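Local coordinates for protein ribonuclease J (PDB 5HAB) that probably degrades RNA as an exoribonuclease of the metallo-beta-lactamase, beta-CASP family, at residues V365-N376 / K397-H406; A259-A268 / K335-H345. The protein carries 1 engineered substitution. All blocks are in the same frame, centred on the assembly; numbering follows the deposited sequence.

In the fold
Contacts 1 and 2 are two strand pairings of one six-stranded parallel sheet in the beta-CASP part of the chain, with centres about 9 Å apart. Strand 262-266 of contact 2 lies next to strand 370-374 of contact 1, and Ile372 N stands 2.9 Å from Ile263 O, a probable hydrogen bond. At the strand entrances Lys335 NZ forms a salt bridge of 2.8 Å to Asp369 OD2. The exits of both pairings lead to the bound RNA of chain D: His406 holds the 5' phosphate of A1, whereas Phe267 and His345 meet the ribose of A2 and Thr343 approaches the phosphate of A5.

Contact 1 (V365-N376 / K397-H406); sequences VETGDRIIFSAN and KGARIYDNVH. With nucleotides of chain D.
Tyr402 and Arg370 meet on one face of a parallel strand pair, 370-374 with 400-402, where Tyr402 CE1 lies over one face of the Arg370 guanidinium. Arg370 CG rests 3.6 Å from Tyr402 CE1, and bends in its chain carry NH1 to the hydroxyl end, with the guanidinium and ring planes 60° apart. NH1 comes close to the hydroxyl but is poorly angled for a hydrogen bond; NH2 is held by Val251 O. Ile372 lies alongside Tyr402, its CG1 4.0 Å from Tyr402 CB, while its CG2 meets Val405 CG2. On the other face, facing helix 381-396, Ile371 CD1 packs on the small bump of Ala399 CB, and Ile401 CG2 fits obliquely against the Phe373 ring. Further back, Val365 CG2 presses crosswise against the extended part of the Lys397 chain, between CB and CD, 3.5 Å from CB, tighter than usual. Backbone bonds alternate between the strands, including Arg400 N to Asp369 O (2.6 Å) and Tyr402 N to Ile371 O. Beyond them, with OG turned away from the backbone N (chi1 -165°), Ser374 reaches across and donates to Val405 O at 2.9 Å. The His406 ring has Asn376 N over one face and points its edge at the RNA: NE2 donates to A1 of chain D OP3 at 2.8 Å, while ND1 is hydrogen-bonded to Arg273 NH2. With Asn376 ND2 3.0 Å from the same oxygen, the end of this beta-alpha-beta unit forms part of a 5'-phosphate pocket, and the proximity of Arg273 probably adds to its positive potential.

Contact 2 (A259-A268 / K335-H345); sequences AVGMIVTTFA and KDKYLPVMTGH. With nucleotides of chain D.
This is a parallel strand pairing inside the beta-CASP sheet, in which strand 262-266 runs beside strand 338-342 with their axes 22° apart. Val264 forms the backbone link, its N donating to Pro340 O and its O accepting from Met342 N, both at 2.9 Å. Thr265 OG1 adds a third bond to Met342 O at 3.0 Å, reaching it from above the carbonyl plane. Towards helix 271-283, Val264 CG2 meets Leu339 CD1 at 3.6 Å, and Leu339 CD1 also lies against Met262 O. Across the sheet, Ile263 CG2 abuts the Met342 sulfur, SD, at 3.7 Å.

Past the strands, His345 turns back to 259-268: its CB packs on Thr265 OG1, and CD2 lies 3.1 Å from Thr266 O. With CG between the backbone N and carbonyl carbon (chi1 52°), the ring reaches Phe267, planes at 68° and centroids 4.4 Å apart. Both rings present an edge to the A2 ribose of chain D, Phe267 CD1 being 3.0 Å from O2'. Thr343 OG1 makes a weak hydrogen bond to OP1 of A5 of chain D. Loops at the carboxyl ends of parallel strands are the usual ligand site of an alpha/beta sheet, and here they line the RNA path.

Contact 1 (V365-N376 / K397-H406)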
loop_
_atom_site.group_PDB
_atom_site.type_symbol
_atom_site.label_atom_id
_atom_site.label_comp_id
_atom_site.label_asym_id
_atom_site.label_seq_id
_atom_site.Cartn_x
_atom_site.Cartn_y
_atom_site.Cartn_z
ATOM N N VAL B 365 27.202 13.468 14.621
ATOM C CA VAL B 365 27.143 12.829 13.318
ATOM C C VAL B 365 27.369 13.884 12.235
ATOM O O VAL B 365 26.770 14.958 12.248
ATOM C CB VAL B 365 25.818 12.063 13.118
ATOM C CG1 VAL B 365 25.742 10.888 14.081
ATOM C CG2 VAL B 365 24.638 12.968 13.329
ATOM N N GLU B 366 28.258 13.573 11.304
ATOM C CA GLU B 366 28.600 14.489 10.226
ATOM C C GLU B 366 28.417 13.800 8.873
ATOM O O GLU B 366 28.385 12.571 8.802
ATOM C CB GLU B 366 30.026 15.014 10.422
ATOM C CG GLU B 366 31.107 13.950 10.363
ATOM C CD GLU B 366 32.444 14.456 10.879
ATOM O OE1 GLU B 366 32.497 15.612 11.356
ATOM O OE2 GLU B 366 33.436 13.696 10.822
ATOM N N THR B 367 28.266 14.600 7.818
ATOM C CA THR B 367 27.960 14.101 6.477
ATOM C C THR B 367 28.808 12.891 6.084
ATOM O O THR B 367 30.022 12.872 6.286
ATOM C CB THR B 367 28.146 15.216 5.425
ATOM O OG1 THR B 367 27.239 16.289 5.705
ATOM C CG2 THR B 367 27.871 14.692 4.020
ATOM N N GLY B 368 28.151 11.869 5.543
ATOM C CA GLY B 368 28.844 10.665 5.133
ATOM C C GLY B 368 28.737 9.533 6.135
ATOM O O GLY B 368 28.791 8.366 5.752
ATOM N N ASP B 369 28.603 9.880 7.416
ATOM C CA ASP B 369 28.496 8.894 8.498
ATOM C C ASP B 369 27.408 7.857 8.225
ATOM O O ASP B 369 26.321 8.185 7.747
ATOM C CB ASP B 369 28.236 9.589 9.838
ATOM C CG ASP B 369 29.486 10.230 10.415
ATOM O OD1 ASP B 369 30.594 9.730 10.123
ATOM O OD2 ASP B 369 29.361 11.216 11.173
ATOM N N ARG B 370 27.718 6.600 8.518
ATOM C CA ARG B 370 26.823 5.504 8.182
ATOM C C ARG B 370 26.152 4.871 9.423
ATOM O O ARG B 370 26.816 4.406 10.353
ATOM C CB ARG B 370 27.602 4.469 7.357
ATOM C CG ARG B 370 27.893 4.922 5.910
ATOM C CD ARG B 370 29.207 4.336 5.396
ATOM N NE ARG B 370 29.367 2.977 5.884
ATOM C CZ ARG B 370 29.148 1.890 5.149
ATOM N NH1 ARG B 370 28.772 2.006 3.875
ATOM N NH2 ARG B 370 29.312 0.682 5.684
ATOM N N ILE B 371 24.822 4.892 9.433
ATOM C CA ILE B 371 24.049 4.308 10.524
ATOM C C ILE B 371 23.293 3.077 10.042
ATOM O O ILE B 371 22.425 3.164 9.172
ATOM C CB ILE B 371 23.114 5.348 11.148
ATOM C CG1 ILE B 371 23.947 6.557 11.577
ATOM C CG2 ILE B 371 22.358 4.749 12.325
ATOM C CD1 ILE B 371 23.169 7.654 12.220
ATOM N N ILE B 372 23.643 1.930 10.613
ATOM C CA ILE B 372 23.098 0.653 10.188
ATOM C C ILE B 372 22.068 0.134 11.184
ATOM O O ILE B 372 22.406 -0.266 12.302
ATOM C CB ILE B 372 24.220 -0.384 9.995
ATOM C CG1 ILE B 372 25.191 0.070 8.904
ATOM C CG2 ILE B 372 23.635 -1.747 9.665
ATOM C CD1 ILE B 372 26.477 0.649 9.441
ATOM N N PHE B 373 20.808 0.145 10.762
ATOM C CA PHE B 373 19.719 -0.451 11.518
ATOM C C PHE B 373 19.608 -1.930 11.173
ATOM O O PHE B 373 19.029 -2.296 10.155
ATOM C CB PHE B 373 18.398 0.257 11.218
ATOM C CG PHE B 373 18.343 1.676 11.697
ATOM C CD1 PHE B 373 19.017 2.678 11.018
ATOM C CD2 PHE B 373 17.595 2.015 12.811
ATOM C CE1 PHE B 373 18.963 3.987 11.453
ATOM C CE2 PHE B 373 17.533 3.325 13.250
ATOM C CZ PHE B 373 18.218 4.313 12.570
ATOM N N SER B 374 20.176 -2.782 12.017
ATOM C CA SER B 374 20.037 -4.218 11.833
ATOM C C SER B 374 18.743 -4.690 12.493
ATOM O O SER B 374 18.764 -5.444 13.467
ATOM C CB SER B 374 21.234 -4.954 12.411
ATOM O OG SER B 374 21.249 -6.280 11.940
ATOM N N ALA B 375 17.624 -4.214 11.954
ATOM C CA ALA B 375 16.298 -4.456 12.511
ATOM C C ALA B 375 15.226 -3.914 11.572
ATOM O O ALA B 375 15.503 -3.084 10.703
ATOM C CB ALA B 375 16.165 -3.813 13.885
ATOM N N ASN B 376 14.003 -4.398 11.745
ATOM C CA ASN B 376 12.870 -3.897 10.983
ATOM C C ASN B 376 12.115 -2.848 11.785
ATOM O O ASN B 376 12.292 -2.738 12.998
ATOM C CB ASN B 376 11.925 -5.043 10.616
ATOM C CG ASN B 376 11.275 -5.677 11.842
ATOM O OD1 ASN B 376 11.850 -5.683 12.935
ATOM N ND2 ASN B 376 10.069 -6.209 11.665
ATOM N N LYS B 397 21.400 15.704 9.719
ATOM C CA LYS B 397 22.803 15.921 10.068
ATOM C C LYS B 397 23.736 15.199 9.097
ATOM O O LYS B 397 24.934 15.075 9.353
ATOM C CB LYS B 397 23.089 15.471 11.502
ATOM C CG LYS B 397 22.477 16.357 12.587
ATOM C CD LYS B 397 23.133 16.097 13.940
ATOM C CE LYS B 397 22.523 16.947 15.047
ATOM N NZ LYS B 397 21.124 16.534 15.347
ATOM N N GLY B 398 23.181 14.720 7.986
ATOM C CA GLY B 398 23.978 14.174 6.895
ATOM C C GLY B 398 24.335 12.696 6.923
ATOM O O GLY B 398 25.151 12.242 6.123
ATOM N N ALA B 399 23.721 11.937 7.825
ATOM C CA ALA B 399 24.032 10.516 7.951
ATOM C C ALA B 399 23.442 9.716 6.791
ATOM O O ALA B 399 22.437 10.109 6.205
ATOM C CB ALA B 399 23.524 9.977 9.277
ATOM N N ARG B 400 24.068 8.591 6.468
ATOM C CA ARG B 400 23.536 7.690 5.455
ATOM C C ARG B 400 22.908 6.484 6.155
ATOM O O ARG B 400 23.563 5.783 6.937
ATOM C CB ARG B 400 24.624 7.248 4.462
ATOM C CG ARG B 400 25.419 8.385 3.789
ATOM C CD ARG B 400 24.536 9.426 3.091
ATOM N NE ARG B 400 23.713 8.867 2.017
ATOM C CZ ARG B 400 22.732 9.531 1.409
ATOM N NH1 ARG B 400 22.451 10.780 1.763
ATOM N NH2 ARG B 400 22.026 8.946 0.448
ATOM N N ILE B 401 21.621 6.275 5.897
ATOM C CA ILE B 401 20.844 5.261 6.597
ATOM C C ILE B 401 20.819 3.933 5.854
ATOM O O ILE B 401 20.344 3.856 4.723
ATOM C CB ILE B 401 19.404 5.750 6.826
ATOM C CG1 ILE B 401 19.408 7.146 7.456
ATOM C CG2 ILE B 401 18.635 4.756 7.682
ATOM C CD1 ILE B 401 20.088 7.198 8.800
ATOM N N TYR B 402 21.315 2.886 6.504
ATOM C CA TYR B 402 21.148 1.527 6.004
ATOM C C TYR B 402 20.068 0.835 6.823
ATOM O O TYR B 402 20.280 0.507 7.984
ATOM C CB TYR B 402 22.453 0.738 6.080
ATOM C CG TYR B 402 23.542 1.245 5.166
ATOM C CD1 TYR B 402 24.215 2.423 5.447
ATOM C CD2 TYR B 402 23.911 0.534 4.030
ATOM C CE1 TYR B 402 25.217 2.891 4.619
ATOM C CE2 TYR B 402 24.915 0.995 3.194
ATOM C CZ TYR B 402 25.564 2.176 3.497
ATOM O OH TYR B 402 26.563 2.652 2.684
ATOM N N ASP B 403 18.910 0.619 6.215
ATOM C CA ASP B 403 17.749 0.121 6.937
ATOM C C ASP B 403 17.523 -1.363 6.670
ATOM O O ASP B 403 18.011 -1.907 5.680
ATOM C CB ASP B 403 16.509 0.926 6.534
ATOM C CG ASP B 403 15.407 0.870 7.568
ATOM O OD1 ASP B 403 15.525 0.084 8.534
ATOM O OD2 ASP B 403 14.421 1.623 7.412
ATOM N N ASN B 404 16.786 -2.003 7.573
ATOM C CA ASN B 404 16.273 -3.358 7.379
ATOM C C ASN B 404 17.334 -4.416 7.053
ATOM O O ASN B 404 17.057 -5.369 6.329
ATOM C CB ASN B 404 15.209 -3.352 6.278
ATOM C CG ASN B 404 14.088 -4.343 6.547
ATOM O OD1 ASN B 404 13.921 -4.825 7.672
ATOM N ND2 ASN B 404 13.308 -4.647 5.514
ATOM N N VAL B 405 18.541 -4.255 7.583
ATOM C CA VAL B 405 19.580 -5.265 7.393
ATOM C C VAL B 405 19.280 -6.383 8.374
ATOM O O VAL B 405 19.914 -6.501 9.420
ATOM C CB VAL B 405 20.988 -4.692 7.605
ATOM C CG1 VAL B 405 22.040 -5.696 7.159
ATOM C CG2 VAL B 405 21.140 -3.372 6.862
ATOM N N HIS B 406 18.294 -7.202 8.038
ATOM C CA HIS B 406 17.634 -8.005 9.049
ATOM C C HIS B 406 16.881 -9.156 8.415
ATOM O O HIS B 406 16.518 -9.112 7.240
ATOM C CB HIS B 406 16.693 -7.108 9.871
ATOM C CG HIS B 406 15.778 -7.847 10.801
ATOM N ND1 HIS B 406 16.203 -8.371 12.003
ATOM C CD2 HIS B 406 14.451 -8.108 10.726
ATOM C CE1 HIS B 406 15.186 -8.949 12.614
ATOM N NE2 HIS B 406 14.110 -8.802 11.863
ATOM O OP3 A D 1 11.311 -8.933 12.165
ATOM P P A D 1 10.601 -9.961 12.963
ATOM O OP1 A D 1 11.580 -10.633 13.854
ATOM O OP2 A D 1 9.786 -10.785 12.035
ATOM O "O5'" A D 1 9.542 -9.197 13.864
ATOM C "C5'" A D 1 9.911 -8.074 14.658
ATOM C "C4'" A D 1 8.880 -7.816 15.728
ATOM O "O4'" A D 1 7.693 -7.253 15.101
ATOM C "C3'" A D 1 8.420 -9.064 16.477
ATOM O "O3'" A D 1 8.177 -8.770 17.850
ATOM C "C2'" A D 1 7.117 -9.437 15.775
ATOM O "O2'" A D 1 6.202 -10.149 16.582
ATOM C "C1'" A D 1 6.567 -8.072 15.363
ATOM N N9 A D 1 5.767 -8.139 14.135
ATOM C C8 A D 1 6.064 -8.888 13.018
ATOM N N7 A D 1 5.184 -8.789 12.052
ATOM C C5 A D 1 4.232 -7.918 12.566
ATOM C C6 A D 1 3.038 -7.408 12.025
ATOM N N6 A D 1 2.588 -7.714 10.802
ATOM N N1 A D 1 2.316 -6.560 12.794
ATOM C C2 A D 1 2.770 -6.256 14.020
ATOM N N3 A D 1 3.876 -6.670 14.639
ATOM C C4 A D 1 4.574 -7.511 13.850
#

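Contact 2 (A259-A268 / K335-H345)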
loop_
_atom_site.group_PDB
_atom_site.type_symbol
_atom_site.label_atom_id
_atom_site.label_comp_id
_atom_site.label_asym_id
_atom_site.label_seq_id
_atom_site.Cartn_x
_atom_site.Cartn_y
_atom_site.Cartn_z
ATOM N N ALA B 259 36.889 4.722 6.053
ATOM C CA ALA B 259 37.219 5.448 7.278
ATOM C C ALA B 259 36.210 6.553 7.568
ATOM O O ALA B 259 36.587 7.701 7.807
ATOM C CB ALA B 259 38.620 6.029 7.186
ATOM N N VAL B 260 34.929 6.204 7.555
ATOM C CA VAL B 260 33.876 7.208 7.616
ATOM C C VAL B 260 33.316 7.364 9.028
ATOM O O VAL B 260 32.927 8.461 9.429
ATOM C CB VAL B 260 32.750 6.881 6.618
ATOM C CG1 VAL B 260 32.089 5.554 6.960
ATOM C CG2 VAL B 260 31.735 8.003 6.587
ATOM N N GLY B 261 33.276 6.275 9.786
ATOM C CA GLY B 261 32.594 6.287 11.066
ATOM C C GLY B 261 31.210 5.676 10.952
ATOM O O GLY B 261 30.319 6.227 10.299
ATOM N N MET B 262 31.035 4.526 11.593
ATOM C CA MET B 262 29.806 3.762 11.465
ATOM C C MET B 262 29.203 3.410 12.824
ATOM O O MET B 262 29.907 2.988 13.740
ATOM C CB MET B 262 30.072 2.485 10.662
ATOM C CG MET B 262 30.666 2.739 9.281
ATOM S SD MET B 262 31.121 1.225 8.415
ATOM C CE MET B 262 32.338 0.553 9.535
ATOM N N ILE B 263 27.890 3.588 12.937
ATOM C CA ILE B 263 27.146 3.213 14.133
ATOM C C ILE B 263 26.217 2.064 13.780
ATOM O O ILE B 263 25.504 2.139 12.783
ATOM C CB ILE B 263 26.341 4.400 14.691
ATOM C CG1 ILE B 263 27.271 5.488 15.221
ATOM C CG2 ILE B 263 25.380 3.930 15.778
ATOM C CD1 ILE B 263 26.540 6.720 15.693
ATOM N N VAL B 264 26.211 1.004 14.582
ATOM C CA VAL B 264 25.255 -0.079 14.360
ATOM C C VAL B 264 24.240 -0.122 15.500
ATOM O O VAL B 264 24.599 0.034 16.665
ATOM C CB VAL B 264 25.963 -1.435 14.211
ATOM C CG1 VAL B 264 24.966 -2.513 13.801
ATOM C CG2 VAL B 264 27.091 -1.334 13.200
ATOM N N THR B 265 22.971 -0.328 15.161
ATOM C CA THR B 265 21.936 -0.479 16.178
ATOM C C THR B 265 21.064 -1.705 15.902
ATOM O O THR B 265 20.741 -2.009 14.753
ATOM C CB THR B 265 21.050 0.775 16.277
ATOM O OG1 THR B 265 20.048 0.579 17.285
ATOM C CG2 THR B 265 20.380 1.075 14.939
ATOM N N THR B 266 20.695 -2.410 16.967
ATOM C CA THR B 266 19.912 -3.635 16.846
ATOM C C THR B 266 19.257 -4.010 18.176
ATOM O O THR B 266 19.412 -3.307 19.179
ATOM C CB THR B 266 20.787 -4.812 16.364
ATOM O OG1 THR B 266 19.976 -5.980 16.182
ATOM C CG2 THR B 266 21.877 -5.116 17.378
ATOM N N PHE B 267 18.510 -5.112 18.169
ATOM C CA PHE B 267 17.874 -5.624 19.378
ATOM C C PHE B 267 18.937 -6.065 20.374
ATOM O O PHE B 267 19.768 -6.913 20.054
ATOM C CB PHE B 267 16.957 -6.808 19.057
ATOM C CG PHE B 267 15.968 -6.542 17.957
ATOM C CD1 PHE B 267 14.815 -5.822 18.206
ATOM C CD2 PHE B 267 16.192 -7.016 16.675
ATOM C CE1 PHE B 267 13.897 -5.580 17.200
ATOM C CE2 PHE B 267 15.280 -6.775 15.661
ATOM C CZ PHE B 267 14.131 -6.054 15.925
ATOM N N ALA B 268 18.901 -5.516 21.581
ATOM C CA ALA B 268 19.847 -5.926 22.613
ATOM C C ALA B 268 19.705 -7.420 22.906
ATOM O O ALA B 268 20.675 -8.084 23.267
ATOM C CB ALA B 268 19.645 -5.112 23.877
ATOM N N LYS B 335 36.349 8.448 14.712
ATOM C CA LYS B 335 35.190 7.574 14.574
ATOM C C LYS B 335 35.513 6.343 13.738
ATOM O O LYS B 335 34.894 5.292 13.899
ATOM C CB LYS B 335 34.029 8.338 13.941
ATOM C CG LYS B 335 33.585 9.540 14.739
ATOM C CD LYS B 335 32.294 10.114 14.195
ATOM C CE LYS B 335 32.539 11.097 13.073
ATOM N NZ LYS B 335 31.364 11.996 12.911
ATOM N N ASP B 336 36.502 6.483 12.856
ATOM C CA ASP B 336 36.933 5.399 11.983
ATOM C C ASP B 336 37.617 4.260 12.738
ATOM O O ASP B 336 37.925 3.221 12.156
ATOM C CB ASP B 336 37.880 5.937 10.909
ATOM C CG ASP B 336 39.150 6.525 11.495
ATOM O OD1 ASP B 336 40.215 5.886 11.365
ATOM O OD2 ASP B 336 39.078 7.614 12.107
ATOM N N LYS B 337 37.856 4.458 14.031
ATOM C CA LYS B 337 38.584 3.473 14.822
ATOM C C LYS B 337 37.643 2.675 15.722
ATOM O O LYS B 337 38.076 1.776 16.443
ATOM C CB LYS B 337 39.657 4.161 15.672
ATOM C CG LYS B 337 40.855 4.677 14.885
ATOM C CD LYS B 337 41.870 5.347 15.805
ATOM C CE LYS B 337 42.952 6.078 15.019
ATOM N NZ LYS B 337 42.438 7.328 14.383
ATOM N N TYR B 338 36.354 2.994 15.663
ATOM C CA TYR B 338 35.382 2.355 16.543
ATOM C C TYR B 338 34.131 1.872 15.818
ATOM O O TYR B 338 33.742 2.412 14.781
ATOM C CB TYR B 338 34.980 3.317 17.663
ATOM C CG TYR B 338 36.117 3.640 18.596
ATOM C CD1 TYR B 338 36.464 2.774 19.623
ATOM C CD2 TYR B 338 36.858 4.804 18.439
ATOM C CE1 TYR B 338 37.511 3.061 20.474
ATOM C CE2 TYR B 338 37.904 5.102 19.286
ATOM C CZ TYR B 338 38.227 4.228 20.302
ATOM O OH TYR B 338 39.272 4.522 21.143
ATOM N N LEU B 339 33.518 0.832 16.372
ATOM C CA LEU B 339 32.194 0.414 15.942
ATOM C C LEU B 339 31.236 0.414 17.123
ATOM O O LEU B 339 31.064 -0.611 17.783
ATOM C CB LEU B 339 32.223 -0.974 15.311
ATOM C CG LEU B 339 30.861 -1.300 14.692
ATOM C CD1 LEU B 339 30.561 -0.326 13.557
ATOM C CD2 LEU B 339 30.756 -2.752 14.245
ATOM N N PRO B 340 30.626 1.572 17.409
ATOM C CA PRO B 340 29.598 1.637 18.453
ATOM C C PRO B 340 28.399 0.750 18.123
ATOM O O PRO B 340 27.734 0.952 17.098
ATOM C CB PRO B 340 29.194 3.117 18.466
ATOM C CG PRO B 340 30.340 3.838 17.844
ATOM C CD PRO B 340 30.904 2.893 16.823
ATOM N N VAL B 341 28.138 -0.226 18.987
ATOM C CA VAL B 341 26.968 -1.083 18.867
ATOM C C VAL B 341 25.981 -0.680 19.952
ATOM O O VAL B 341 26.177 -0.998 21.123
ATOM C CB VAL B 341 27.341 -2.565 18.995
ATOM C CG1 VAL B 341 26.141 -3.447 18.693
ATOM C CG2 VAL B 341 28.511 -2.897 18.095
ATOM N N MET B 342 24.916 0.010 19.563
ATOM C CA MET B 342 24.094 0.705 20.542
ATOM C C MET B 342 22.605 0.420 20.368
ATOM O O MET B 342 22.176 -0.120 19.349
ATOM C CB MET B 342 24.360 2.206 20.453
ATOM C CG MET B 342 23.786 2.862 19.215
ATOM S SD MET B 342 24.087 4.634 19.226
ATOM C CE MET B 342 25.865 4.640 19.468
ATOM N N THR B 343 21.824 0.757 21.389
ATOM C CA THR B 343 20.383 0.543 21.364
ATOM C C THR B 343 19.669 1.745 20.760
ATOM O O THR B 343 20.246 2.827 20.659
ATOM C CB THR B 343 19.832 0.257 22.766
ATOM O OG1 THR B 343 20.099 1.371 23.625
ATOM C CG2 THR B 343 20.498 -0.982 23.337
ATOM N N GLY B 344 18.416 1.548 20.356
ATOM C CA GLY B 344 17.599 2.646 19.868
ATOM C C GLY B 344 17.114 2.551 18.432
ATOM O O GLY B 344 16.772 3.564 17.818
ATOM N N HIS B 345 17.046 1.332 17.907
ATOM C CA HIS B 345 16.663 1.108 16.515
ATOM C C HIS B 345 15.210 1.484 16.220
ATOM O O HIS B 345 14.847 1.687 15.066
ATOM C CB HIS B 345 16.891 -0.354 16.137
ATOM C CG HIS B 345 16.256 -1.321 17.082
ATOM N ND1 HIS B 345 14.938 -1.708 16.975
ATOM C CD2 HIS B 345 16.751 -1.970 18.161
ATOM C CE1 HIS B 345 14.650 -2.556 17.945
ATOM N NE2 HIS B 345 15.734 -2.736 18.677
ATOM P P A D 2 8.889 -9.665 18.979
ATOM O OP1 A D 2 8.877 -11.071 18.499
ATOM O OP2 A D 2 8.277 -9.322 20.288
ATOM O "O5'" A D 2 10.408 -9.176 18.976
ATOM C "C5'" A D 2 10.987 -8.594 20.135
ATOM C "C4'" A D 2 11.543 -7.218 19.860
ATOM O "O4'" A D 2 10.706 -6.530 18.895
ATOM C "C3'" A D 2 11.594 -6.279 21.058
ATOM O "O3'" A D 2 12.743 -6.483 21.864
ATOM C "C2'" A D 2 11.532 -4.897 20.418
ATOM O "O2'" A D 2 12.814 -4.490 19.964
ATOM C "C1'" A D 2 10.640 -5.155 19.202
ATOM N N9 A D 2 9.228 -4.793 19.435
ATOM C C8 A D 2 8.140 -5.633 19.394
ATOM N N7 A D 2 6.996 -5.034 19.615
ATOM C C5 A D 2 7.349 -3.706 19.800
ATOM C C6 A D 2 6.583 -2.559 20.074
ATOM N N6 A D 2 5.253 -2.574 20.212
ATOM N N1 A D 2 7.242 -1.385 20.202
ATOM C C2 A D 2 8.577 -1.377 20.063
ATOM N N3 A D 2 9.405 -2.387 19.805
ATOM C C4 A D 2 8.720 -3.538 19.679
ATOM P P A D 4 16.024 -2.538 24.203
ATOM O OP1 A D 4 17.141 -2.423 23.228
ATOM O OP2 A D 4 16.114 -3.529 25.306
ATOM O "O5'" A D 4 15.755 -1.105 24.846
ATOM C "C5'" A D 4 16.571 0.008 24.511
ATOM C "C4'" A D 4 15.974 1.308 24.988
ATOM O "O4'" A D 4 14.548 1.163 25.206
ATOM C "C3'" A D 4 16.496 1.837 26.314
ATOM O "O3'" A D 4 17.757 2.476 26.178
ATOM C "C2'" A D 4 15.373 2.770 26.762
ATOM O "O2'" A D 4 15.461 4.026 26.105
ATOM C "C1'" A D 4 14.133 2.033 26.239
ATOM N N9 A D 4 13.441 1.250 27.285
ATOM C C8 A D 4 13.554 -0.093 27.560
ATOM N N7 A D 4 12.795 -0.497 28.553
ATOM C C5 A D 4 12.135 0.655 28.961
ATOM C C6 A D 4 11.187 0.899 29.973
ATOM N N6 A D 4 10.720 -0.041 30.798
ATOM N N1 A D 4 10.728 2.164 30.115
ATOM C C2 A D 4 11.194 3.111 29.291
ATOM N N3 A D 4 12.081 3.004 28.304
ATOM C C4 A D 4 12.522 1.736 28.188
ATOM P P A D 5 19.039 1.960 27.004
ATOM O OP1 A D 5 20.247 2.549 26.375
ATOM O OP2 A D 5 18.947 0.487 27.167
ATOM O "O5'" A D 5 18.871 2.638 28.435
ATOM C "C5'" A D 5 19.336 3.964 28.675
ATOM C "C4'" A D 5 18.289 4.792 29.376
ATOM O "O4'" A D 5 17.083 3.994 29.511
ATOM C "C3'" A D 5 18.658 5.244 30.783
ATOM O "O3'" A D 5 18.017 6.488 31.067
ATOM C "C2'" A D 5 18.056 4.144 31.651
ATOM O "O2'" A D 5 17.783 4.527 32.982
ATOM C "C1'" A D 5 16.779 3.800 30.881
ATOM N N9 A D 5 16.356 2.407 31.042
ATOM C C8 A D 5 17.065 1.285 30.687
ATOM N N7 A D 5 16.450 0.159 30.953
ATOM C C5 A D 5 15.253 0.566 31.525
ATOM C C6 A D 5 14.156 -0.156 32.027
ATOM N N6 A D 5 14.090 -1.489 32.029
ATOM N N1 A D 5 13.120 0.550 32.532
ATOM C C2 A D 5 13.191 1.888 32.530
ATOM N N3 A D 5 14.166 2.680 32.086
ATOM C C4 A D 5 15.183 1.949 31.594
#